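Local coordinates for protein aspartate aminotransferase (Leishmania major, PDB 4H51) that probably transfers the amino group between L-aspartate and 2-oxoglutarate with the help of pyridoxal 5'-phosphate, working as a homodimer, at residues B[225-230]-B[256-261]; B[99-104]-B[245-250]; B[139-144]-B[189-194]. All coordinates share one frame; numbering follows the deposited sequence. Where two conformers were deposited one is given.

Contact 1: residues B[225-230]-B[256-261]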
# COMPACT_ATOMS: atom_id res chain seq x y z
N GLN B 225 11.84 -13.04 19.73
CA GLN B 225 10.97 -11.94 19.30
C GLN B 225 9.59 -12.47 19.00
O GLN B 225 9.41 -13.39 18.15
CB GLN B 225 11.50 -11.26 18.05
CG GLN B 225 10.61 -10.14 17.49
CD GLN B 225 10.58 -8.91 18.38
OE1 GLN B 225 11.64 -8.41 18.82
NE2 GLN B 225 9.36 -8.43 18.69
N VAL B 226 8.60 -11.85 19.62
CA VAL B 226 7.18 -12.16 19.29
C VAL B 226 6.63 -11.15 18.28
O VAL B 226 6.68 -9.93 18.49
CB VAL B 226 6.29 -12.18 20.56
CG1 VAL B 226 4.83 -12.31 20.23
CG2 VAL B 226 6.72 -13.31 21.53
N PHE B 227 6.02 -11.67 17.22
CA PHE B 227 5.29 -10.89 16.21
C PHE B 227 3.86 -11.42 16.12
O PHE B 227 3.60 -12.46 15.55
CB PHE B 227 6.01 -11.00 14.86
CG PHE B 227 5.54 -10.06 13.78
CD1 PHE B 227 4.63 -9.08 14.01
CD2 PHE B 227 6.11 -10.16 12.51
CE1 PHE B 227 4.23 -8.19 13.02
CE2 PHE B 227 5.74 -9.28 11.51
CZ PHE B 227 4.80 -8.28 11.76
N PHE B 228 2.92 -10.69 16.71
CA PHE B 228 1.50 -11.05 16.66
C PHE B 228 0.88 -10.59 15.36
O PHE B 228 1.07 -9.46 14.91
CB PHE B 228 0.72 -10.43 17.84
CG PHE B 228 0.79 -11.22 19.12
CD1 PHE B 228 0.23 -12.49 19.20
CD2 PHE B 228 1.35 -10.67 20.27
CE1 PHE B 228 0.26 -13.19 20.40
CE2 PHE B 228 1.40 -11.36 21.44
CZ PHE B 228 0.87 -12.66 21.50
N ASP B 229 0.12 -11.48 14.74
CA ASP B 229 -0.70 -11.16 13.60
C ASP B 229 -2.11 -11.10 14.18
O ASP B 229 -2.64 -12.13 14.65
CB ASP B 229 -0.60 -12.25 12.53
CG ASP B 229 -1.32 -11.90 11.24
OD1 ASP B 229 -2.22 -11.01 11.30
OD2 ASP B 229 -1.02 -12.50 10.17
N SER B 230 -2.69 -9.91 14.24
CA SER B 230 -3.99 -9.68 14.85
C SER B 230 -5.03 -9.20 13.83
O SER B 230 -5.27 -8.00 13.68
CB SER B 230 -3.83 -8.68 16.01
OG SER B 230 -5.06 -8.44 16.63
N GLU B 256 8.63 -7.45 24.27
CA GLU B 256 8.59 -6.40 23.25
C GLU B 256 7.75 -6.82 22.05
O GLU B 256 8.29 -7.19 20.99
CB GLU B 256 10.00 -6.01 22.84
CG GLU B 256 10.64 -5.18 23.95
CD GLU B 256 12.08 -4.84 23.66
OE1 GLU B 256 12.76 -5.62 22.95
OE2 GLU B 256 12.54 -3.80 24.15
N VAL B 257 6.45 -6.77 22.23
CA VAL B 257 5.51 -7.23 21.22
C VAL B 257 5.56 -6.35 19.97
O VAL B 257 5.39 -5.14 20.05
CB VAL B 257 4.10 -7.19 21.79
CG1 VAL B 257 3.08 -7.49 20.70
CG2 VAL B 257 4.01 -8.15 22.98
N LEU B 258 5.80 -6.97 18.82
CA LEU B 258 5.54 -6.40 17.54
C LEU B 258 4.17 -6.96 17.11
O LEU B 258 3.92 -8.18 17.25
CB LEU B 258 6.59 -6.81 16.53
CG LEU B 258 6.63 -6.11 15.15
CD1 LEU B 258 6.91 -4.64 15.31
CD2 LEU B 258 7.66 -6.75 14.19
N LEU B 259 3.30 -6.09 16.64
CA LEU B 259 1.90 -6.47 16.31
C LEU B 259 1.40 -5.82 15.00
O LEU B 259 1.54 -4.61 14.79
CB LEU B 259 0.95 -6.19 17.50
CG LEU B 259 -0.48 -6.80 17.44
CD1 LEU B 259 -0.97 -7.27 18.81
CD2 LEU B 259 -1.39 -5.74 16.84
N ALA B 260 0.83 -6.69 14.14
CA ALA B 260 0.20 -6.37 12.86
C ALA B 260 -1.31 -6.42 13.02
O ALA B 260 -1.87 -7.49 13.31
CB ALA B 260 0.61 -7.38 11.78
N GLN B 261 -1.97 -5.30 12.84
CA GLN B 261 -3.40 -5.18 13.09
C GLN B 261 -4.16 -4.89 11.80
O GLN B 261 -3.72 -4.06 11.00
CB GLN B 261 -3.59 -4.05 14.09
CG GLN B 261 -4.99 -3.65 14.42
CD GLN B 261 -5.02 -2.49 15.37
OE1 GLN B 261 -4.47 -1.41 15.06
NE2 GLN B 261 -5.71 -2.65 16.53
O HOH W 1 9.42 -9.86 21.50
O HOH W 2 -3.26 -8.39 10.78
O HOH W 3 -6.48 -5.88 16.50

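Contact 2: residues B[99-104]-B[245-250]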
# COMPACT_ATOMS: atom_id res chain seq x y z
N ILE B 99 -7.30 -0.14 21.05
CA ILE B 99 -8.25 -1.26 21.13
C ILE B 99 -7.52 -2.55 21.42
O ILE B 99 -8.08 -3.48 21.95
CB ILE B 99 -9.17 -1.42 19.89
CG1 ILE B 99 -8.44 -2.03 18.72
CG2 ILE B 99 -9.85 -0.08 19.58
CD1 ILE B 99 -9.36 -2.70 17.70
N ILE B 100 -6.25 -2.61 21.05
CA ILE B 100 -5.53 -3.83 21.29
C ILE B 100 -5.00 -3.85 22.74
O ILE B 100 -5.23 -4.85 23.42
CB ILE B 100 -4.54 -4.22 20.17
CG1 ILE B 100 -3.83 -5.52 20.53
CG2 ILE B 100 -3.58 -3.10 19.74
CD1 ILE B 100 -4.77 -6.72 20.27
N TYR B 101 -4.40 -2.76 23.22
CA TYR B 101 -3.78 -2.75 24.56
C TYR B 101 -4.64 -2.18 25.67
O TYR B 101 -4.31 -2.37 26.82
CB TYR B 101 -2.44 -2.02 24.51
CG TYR B 101 -1.43 -2.81 23.75
CD1 TYR B 101 -1.02 -4.06 24.21
CD2 TYR B 101 -0.95 -2.37 22.52
CE1 TYR B 101 -0.12 -4.81 23.50
CE2 TYR B 101 -0.05 -3.12 21.81
CZ TYR B 101 0.36 -4.35 22.32
OH TYR B 101 1.26 -5.13 21.64
N GLY B 102 -5.74 -1.51 25.33
CA GLY B 102 -6.57 -0.79 26.33
C GLY B 102 -5.95 0.56 26.69
O GLY B 102 -4.83 0.85 26.25
N ASN B 103 -6.66 1.38 27.49
CA ASN B 103 -6.13 2.69 27.98
C ASN B 103 -5.16 2.50 29.14
O ASN B 103 -5.50 2.69 30.32
CB ASN B 103 -7.28 3.62 28.40
N THR B 104 -3.93 2.09 28.81
CA THR B 104 -2.98 1.58 29.80
C THR B 104 -1.61 2.25 29.61
O THR B 104 -1.39 2.98 28.61
CB THR B 104 -2.82 0.03 29.68
OG1 THR B 104 -2.30 -0.30 28.38
CG2 THR B 104 -4.15 -0.72 29.94
N TYR B 245 -6.60 -10.74 24.94
CA TYR B 245 -5.92 -11.29 26.10
C TYR B 245 -4.44 -11.58 25.83
O TYR B 245 -3.57 -11.22 26.62
CB TYR B 245 -6.62 -12.57 26.58
CG TYR B 245 -6.00 -13.13 27.83
CD1 TYR B 245 -6.40 -12.65 29.08
CD2 TYR B 245 -5.00 -14.10 27.79
CE1 TYR B 245 -5.84 -13.13 30.24
CE2 TYR B 245 -4.42 -14.58 28.96
CZ TYR B 245 -4.84 -14.07 30.19
OH TYR B 245 -4.31 -14.53 31.39
N ALA B 246 -4.15 -12.20 24.70
CA ALA B 246 -2.80 -12.67 24.47
C ALA B 246 -1.82 -11.51 24.37
O ALA B 246 -0.81 -11.46 25.05
CB ALA B 246 -2.74 -13.60 23.25
N ALA B 247 -2.11 -10.56 23.48
CA ALA B 247 -1.27 -9.37 23.35
C ALA B 247 -1.17 -8.63 24.67
O ALA B 247 -0.09 -8.15 25.03
CB ALA B 247 -1.86 -8.43 22.27
N ARG B 248 -2.28 -8.48 25.40
CA ARG B 248 -2.23 -7.74 26.69
C ARG B 248 -1.42 -8.44 27.75
O ARG B 248 -0.69 -7.80 28.51
CB ARG B 248 -3.63 -7.37 27.25
CG ARG B 248 -4.40 -6.44 26.35
CD ARG B 248 -5.78 -6.11 26.84
NE ARG B 248 -6.48 -5.26 25.86
CZ ARG B 248 -7.75 -4.92 25.98
NH1 ARG B 248 -8.43 -5.30 27.04
NH2 ARG B 248 -8.30 -4.17 25.05
N LEU B 249 -1.52 -9.77 27.79
CA LEU B 249 -0.68 -10.59 28.71
C LEU B 249 0.78 -10.49 28.37
O LEU B 249 1.60 -10.32 29.27
CB LEU B 249 -1.06 -12.07 28.61
CG LEU B 249 -0.23 -13.13 29.37
CD1 LEU B 249 -0.36 -13.05 30.89
CD2 LEU B 249 -0.67 -14.49 28.85
N PHE B 250 1.13 -10.63 27.08
CA PHE B 250 2.54 -10.52 26.70
C PHE B 250 3.11 -9.14 27.06
O PHE B 250 4.25 -9.03 27.52
CB PHE B 250 2.74 -10.86 25.21
CG PHE B 250 2.70 -12.35 24.87
CD1 PHE B 250 1.75 -13.21 25.42
CD2 PHE B 250 3.56 -12.89 23.95
CE1 PHE B 250 1.68 -14.53 25.08
CE2 PHE B 250 3.52 -14.24 23.61
CZ PHE B 250 2.58 -15.06 24.19

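Contact 3: residues B[139-144]-B[189-194]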
# COMPACT_ATOMS: atom_id res chain seq x y z
N PRO B 139 16.13 -18.04 12.34
CA PRO B 139 14.83 -18.61 11.95
C PRO B 139 13.68 -17.68 12.27
O PRO B 139 13.71 -16.96 13.29
CB PRO B 139 14.73 -19.91 12.78
CG PRO B 139 15.83 -19.88 13.76
CD PRO B 139 16.71 -18.69 13.53
N ILE B 140 12.67 -17.70 11.40
CA ILE B 140 11.43 -17.04 11.64
C ILE B 140 10.41 -18.15 11.54
O ILE B 140 10.39 -18.89 10.54
CB ILE B 140 11.19 -15.82 10.71
CG1 ILE B 140 9.83 -15.17 10.93
CG2 ILE B 140 11.31 -16.21 9.22
CD1 ILE B 140 9.81 -13.72 10.45
N TYR B 141 9.57 -18.25 12.58
CA TYR B 141 8.67 -19.36 12.74
C TYR B 141 7.21 -19.05 12.44
O TYR B 141 6.65 -18.11 12.95
CB TYR B 141 8.78 -19.91 14.15
CG TYR B 141 9.97 -20.78 14.39
CD1 TYR B 141 11.22 -20.25 14.77
CD2 TYR B 141 9.85 -22.14 14.30
CE1 TYR B 141 12.30 -21.08 14.96
CE2 TYR B 141 10.91 -22.98 14.53
CZ TYR B 141 12.13 -22.46 14.85
OH TYR B 141 13.14 -23.36 15.08
N LEU B 142 6.60 -19.94 11.67
CA LEU B 142 5.19 -19.91 11.36
C LEU B 142 4.49 -21.12 11.97
O LEU B 142 5.09 -22.16 12.13
CB LEU B 142 5.04 -19.96 9.83
CG LEU B 142 5.69 -18.85 8.99
CD1 LEU B 142 5.42 -19.07 7.50
CD2 LEU B 142 5.14 -17.49 9.42
N SER B 143 3.21 -21.01 12.29
CA SER B 143 2.44 -22.13 12.79
C SER B 143 2.22 -23.20 11.68
O SER B 143 2.08 -22.90 10.49
CB SER B 143 1.11 -21.67 13.38
OG SER B 143 0.27 -21.08 12.40
N ASP B 144 2.19 -24.44 12.13
CA ASP B 144 1.81 -25.57 11.30
C ASP B 144 0.35 -25.91 11.50
O ASP B 144 -0.02 -26.54 12.47
CB ASP B 144 2.63 -26.79 11.73
CG ASP B 144 2.21 -28.06 10.99
OD1 ASP B 144 1.69 -27.95 9.85
OD2 ASP B 144 2.35 -29.14 11.60
N ASP B 189 17.97 -19.44 20.77
CA ASP B 189 17.55 -18.22 21.44
C ASP B 189 17.57 -17.08 20.47
O ASP B 189 18.42 -17.03 19.57
CB ASP B 189 18.52 -17.86 22.55
CG ASP B 189 18.37 -18.72 23.79
OD1 ASP B 189 17.83 -19.83 23.76
OD2 ASP B 189 18.86 -18.27 24.83
N GLY B 190 16.65 -16.15 20.64
CA GLY B 190 16.56 -15.00 19.77
C GLY B 190 16.05 -15.31 18.36
O GLY B 190 16.53 -14.72 17.42
N SER B 191 15.11 -16.24 18.23
CA SER B 191 14.40 -16.45 16.99
C SER B 191 13.13 -15.58 16.93
O SER B 191 12.74 -14.95 17.93
CB SER B 191 14.01 -17.90 16.83
OG SER B 191 15.15 -18.75 16.80
N VAL B 192 12.54 -15.46 15.75
CA VAL B 192 11.30 -14.73 15.57
C VAL B 192 10.11 -15.68 15.45
O VAL B 192 10.20 -16.65 14.69
CB VAL B 192 11.35 -13.87 14.32
CG1 VAL B 192 10.06 -13.02 14.25
CG2 VAL B 192 12.56 -12.95 14.36
N PHE B 193 9.04 -15.44 16.21
CA PHE B 193 7.83 -16.26 16.12
C PHE B 193 6.65 -15.40 15.73
O PHE B 193 6.31 -14.44 16.45
CB PHE B 193 7.52 -16.93 17.44
CG PHE B 193 8.36 -18.14 17.70
CD1 PHE B 193 9.70 -18.00 18.05
CD2 PHE B 193 7.85 -19.40 17.50
CE1 PHE B 193 10.48 -19.11 18.26
CE2 PHE B 193 8.64 -20.50 17.69
CZ PHE B 193 9.98 -20.35 18.05
N ILE B 194 6.02 -15.77 14.61
CA ILE B 194 4.73 -15.17 14.21
C ILE B 194 3.61 -16.00 14.84
O ILE B 194 3.41 -17.15 14.50
CB ILE B 194 4.61 -15.07 12.70
CG1 ILE B 194 5.72 -14.16 12.16
CG2 ILE B 194 3.22 -14.56 12.29
CD1 ILE B 194 5.65 -13.90 10.66
O HOH W 4 2.25 -18.19 11.99

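Contact 1: residues B[225-230]-B[256-261]
F227 and L258 both carry CG anti to the backbone N (chi1 -169° in F227), which brings the ring of one and the branch of the other together on one face of two neighbouring parallel strands. The strands belong to the large mixed sheet of the fold-type I pyridoxal-phosphate enzymes, and the pair illustrates how backbone bonds and side-chain contacts on both faces hold neighbouring strands together. L258 CD2 sits almost on the normal of the F227 ring, 3.8 Å from its centroid, a CH-pi contact over the middle of the ring. The edge of the F227 ring faces the backbone at A260 N, and F227 CE1 also lies 3.9 Å from A260 CB. On the reverse face, with CG beside the backbone N (chi1 -83°), the F228 ring presents an edge to V257, F228 CD2 lying 3.6 Å from V257 CG1. F228 CB rests against L259 CD1, while the F250 ring meets that of F228 edge-to-face and V226 CG1 lies over one of its faces.

Between the faces runs the parallel ladder, alternating from V226 O to L258 N, L258 O to F228 N, F228 O to A260 N and A260 O to S230 N. Before it begins, the bent chain of Q225 sends NE2 to E256 O, at 2.8 Å in a bent bond (N-H...O 136°), and also to V226 O, which it approaches from above the carbonyl plane. OE1 of Q225 is taken by W21 of the second subunit, so both ends of this buried amide are engaged. At the other end D229 OD2 is hydrogen-bonded to H150 NE2 and lies close to N1 of the modified residue at position 265. D229 OD1 receives a water at 2.9 Å, and that water also donates to A260 O.

Contact 2: residues B[99-104]-B[245-250]
R248 turns an edge of its guanidinium to the carbonyls of I99 and I100, at the end of helix 90-101, and one face to G102 CA. Its chain is extended from CG to NE, which carries the charge clear of its own helix to those two oxygens. NE donates to I100 O at 2.8 Å in a fairly straight bond (161°); the oxygen lies in the guanidinium plane, although NE stands well out of the carbonyl plane of I100. NH2 makes the longer, more bent bond to I99 O, at 3.2 Å, also from above that carbonyl's plane. G102 CA meets the guanidinium face near its rim, where the chain leaves the helix with positive phi. Two donors thus grip carbonyls of a helix's last turn, where the helix dipole would probably favour a positive group.

Both helices lie on the same face of the central sheet of a fold-type I aminotransferase, I100 and A247 each resting on L259. Between them, with CG1 anti to the backbone N (chi1 180°), the CG1-CD1 branch of I100 reaches A247 CB, I100 CG1 lying 3.9 Å from it. The Y101 ring presents an edge to the same alanine, Y101 CE1 lying 3.7 Å from A247 O. Beyond the pair, R248 NH1 forms a salt bridge with D241, and I99 O accepts a second bond, from Q233 NE2.

Contact 3: residues B[139-144]-B[189-194]
Y141 and F193 form the tight part of this contact, two rings lying side by side on one face of a pair of parallel strands. Their planes differ by only 2°, and the offset stack has its centroids 4.4 Å apart. F193 CZ lies over the Y141 face near its rim, 3.5 Å from Y141 CD1, and Y141 CB lies over the F193 face, also near the rim, in a CH-pi contact. Nearly equal first torsions (chi1 -78° in Y141), with CG beside the backbone N in both residues, send both rings out the same way, and similar second torsions leave their planes nearly parallel. V192 O fits at the edge of the tyrosine ring as well as accepting from Y141 N at 2.7 Å.

The opposite face is aliphatic. I140 and V192 run side by side, I140 CD1 meeting V192 CG1 at 3.9 Å, and L142 and I194 lie alongside, CD2 of L142 against CD1 of I194. Helix 148-156 lies against this face through H150 and V154.

Further along, the fit slackens. The ladder from P139 O to V192 N, V192 O to Y141 N and Y141 O to I194 N is not continued directly, for S143 N and I194 O stand 4.5 Å apart. A water fills the step, accepting from S143 N at 3.0 Å and donating to I194 O, which also receives the hydroxyl of Y165. S143 OG turns to P145 O and H200 instead, and the chain continues to the exposed D144. The pair belongs to the parallel core of the central sheet, in the alpha/beta large domain of fold-type I aminotransferases.

How the contacts relate
Contacts 1 and 3 are successive steps across one sheet: strands 225-230 and 192-196 are neighbours in it, and probable hydrogen bonds of 2.8 Å join Q225 N to S191 O and F193 N to Q225 O. Their centres lie 12 Å apart. Contact 2 lies against one face of contact 1, 11 Å away between centres, with V257 CG2 3.7 Å from F250 CB and Y101 OH against V257 CG1. Contacts 2 and 3 do not touch, their nearest atoms being about 8 Å apart. The active site is reached from contact 1, where D229 lies close to the pyridine nitrogen; H150 is also the side chain on which L142 and I194 of contact 3 pack.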